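Cellulase (PDB 3B7M) probably hydrolyses internal beta-1,4-glucosidic bonds of cellulose, as an engineered, thermostable endoglucanase of glycoside hydrolase family 12. Local coordinates at residues 26-31 / 50-55. Numbering follows the deposited sequence.
Sequences WGAETA and HDNGNN
In T30, chi1 of 36° sets OG1 between the backbone N and the carbonyl carbon; in H50, chi1 of -49° turns CG anti to the carbonyl carbon, and the two torsions bring hydroxyl and imidazole together. They join two surface loops of the beta-jelly-roll fold of family 12, one linking strands 19-22 and 32-37, the other leaving strand 43-48 for strand 61-65. OG1 of T30 arrives at the edge of the H50 ring, in its plane, and makes a hydrogen bond of 2.7 Å with ND1; either group could be the donor. On the far side of the imidazole, NE2 is hydrogen-bonded to OE1 of Q32, so the ring is held at both nitrogens and its rotation is fixed. The backbone carbonyl of A31 lies over one face, its O 3.9 Å from CE1 of H50. A leucine in place of H50 would probably cost the bonds to T30 OG1 and Q32 OE1, leaving a water as the hydroxyl's remaining link to the second loop. Farther along, the methyl group of A28 packs against the N52 side-chain amide, and G27 is joined to A57 by a backbone hydrogen bond. That water sits 2.9 Å from OG1 of T30 and accepts the backbone N-H of D51, with 2.7 Å between that N and the water oxygen.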
loop_
_atom_site.group_PDB
_atom_site.type_symbol
_atom_site.label_atom_id
_atom_site.label_comp_id
_atom_site.label_asym_id
_atom_site.label_seq_id
_atom_site.Cartn_x
_atom_site.Cartn_y
_atom_site.Cartn_z
ATOM N N TRP A 26 11.376 0.748 -7.839
ATOM C CA TRP A 26 12.393 0.075 -7.041
ATOM C C TRP A 26 12.842 -1.277 -7.582
ATOM O O TRP A 26 13.886 -1.767 -7.200
ATOM C CB TRP A 26 11.939 -0.057 -5.580
ATOM C CG TRP A 26 10.730 -0.946 -5.367
ATOM C CD1 TRP A 26 9.406 -0.566 -5.366
ATOM C CD2 TRP A 26 10.741 -2.355 -5.108
ATOM N NE1 TRP A 26 8.603 -1.657 -5.128
ATOM C CE2 TRP A 26 9.395 -2.765 -4.961
ATOM C CE3 TRP A 26 11.763 -3.316 -4.984
ATOM C CZ2 TRP A 26 9.041 -4.093 -4.694
ATOM C CZ3 TRP A 26 11.406 -4.645 -4.723
ATOM C CH2 TRP A 26 10.053 -5.016 -4.583
ATOM N N GLY A 27 12.071 -1.872 -8.486
ATOM C CA GLY A 27 12.342 -3.252 -8.894
ATOM C C GLY A 27 12.610 -3.426 -10.374
ATOM O O GLY A 27 12.563 -4.540 -10.881
ATOM N N ALA A 28 12.863 -2.323 -11.072
ATOM C CA ALA A 28 13.198 -2.364 -12.492
ATOM C C ALA A 28 13.897 -1.076 -12.886
ATOM O O ALA A 28 14.002 -0.154 -12.072
ATOM C CB ALA A 28 11.939 -2.579 -13.341
ATOM N N GLU A 29 14.393 -1.024 -14.122
ATOM C CA GLU A 29 14.960 0.212 -14.679
ATOM C C GLU A 29 14.144 0.713 -15.866
ATOM O O GLU A 29 14.559 1.630 -16.589
ATOM C CB GLU A 29 16.435 0.026 -15.068
ATOM C CG GLU A 29 17.248 -0.722 -14.015
ATOM C CD GLU A 29 18.733 -0.451 -14.121
ATOM O OE1 GLU A 29 19.294 -0.551 -15.244
ATOM O OE2 GLU A 29 19.342 -0.141 -13.073
ATOM N N THR A 30 12.972 0.115 -16.054
ATOM C CA THR A 30 12.035 0.551 -17.087
ATOM C C THR A 30 11.377 1.877 -16.691
ATOM O O THR A 30 11.194 2.153 -15.508
ATOM C CB THR A 30 10.999 -0.549 -17.378
ATOM O OG1 THR A 30 10.686 -1.211 -16.149
ATOM C CG2 THR A 30 11.590 -1.590 -18.352
ATOM N N ALA A 31 11.053 2.693 -17.689
ATOM C CA ALA A 31 10.634 4.080 -17.495
ATOM C C ALA A 31 9.234 4.217 -16.905
ATOM O O ALA A 31 8.362 3.396 -17.176
ATOM C CB ALA A 31 10.705 4.826 -18.817
ATOM N N HIS A 50 7.009 -0.987 -17.902
ATOM C CA HIS A 50 7.481 -2.158 -17.177
ATOM C C HIS A 50 7.060 -3.454 -17.843
ATOM O O HIS A 50 5.977 -3.542 -18.423
ATOM C CB HIS A 50 6.978 -2.143 -15.730
ATOM C CG HIS A 50 7.215 -0.843 -15.034
ATOM N ND1 HIS A 50 8.472 -0.302 -14.890
ATOM C CD2 HIS A 50 6.358 0.031 -14.455
ATOM C CE1 HIS A 50 8.382 0.843 -14.235
ATOM N NE2 HIS A 50 7.109 1.072 -13.967
ATOM N N ASP A 51 7.934 -4.449 -17.738
ATOM C CA ASP A 51 7.694 -5.772 -18.267
ATOM C C ASP A 51 8.407 -6.788 -17.370
ATOM O O ASP A 51 9.250 -7.549 -17.847
ATOM C CB ASP A 51 8.217 -5.839 -19.707
ATOM C CG ASP A 51 7.687 -7.044 -20.484
ATOM O OD1 ASP A 51 6.451 -7.287 -20.500
ATOM O OD2 ASP A 51 8.531 -7.724 -21.116
ATOM N N ASN A 52 8.087 -6.779 -16.070
ATOM C CA ASN A 52 8.650 -7.742 -15.127
ATOM C C ASN A 52 7.916 -9.082 -15.160
ATOM O O ASN A 52 6.866 -9.205 -15.796
ATOM C CB ASN A 52 8.658 -7.190 -13.693
ATOM C CG ASN A 52 9.926 -6.404 -13.358
ATOM O OD1 ASN A 52 10.292 -6.257 -12.185
ATOM N ND2 ASN A 52 10.586 -5.888 -14.373
ATOM N N GLY A 53 8.472 -10.084 -14.481
ATOM C CA GLY A 53 7.828 -11.391 -14.378
ATOM C C GLY A 53 6.998 -11.491 -13.117
ATOM O O GLY A 53 5.974 -10.816 -12.996
ATOM N N ASN A 54 7.442 -12.314 -12.171
ATOM C CA ASN A 54 6.675 -12.535 -10.942
ATOM C C ASN A 54 6.946 -11.516 -9.847
ATOM O O ASN A 54 6.217 -11.472 -8.862
ATOM C CB ASN A 54 6.864 -13.965 -10.406
ATOM C CG ASN A 54 5.799 -14.917 -10.911
ATOM O OD1 ASN A 54 5.278 -14.743 -12.009
ATOM N ND2 ASN A 54 5.459 -15.927 -10.106
ATOM N N ASN A 55 7.982 -10.696 -10.035
ATOM C CA ASN A 55 8.347 -9.659 -9.068
ATOM C C ASN A 55 7.904 -8.254 -9.484
ATOM O O ASN A 55 7.886 -7.918 -10.674
ATOM C CB ASN A 55 9.861 -9.681 -8.782
ATOM C CG ASN A 55 10.689 -9.337 -9.999
ATOM O OD1 ASN A 55 10.435 -9.841 -11.091
ATOM N ND2 ASN A 55 11.674 -8.453 -9.825
HETATM O O HOH W 1 10.345 -4.052 -16.500
#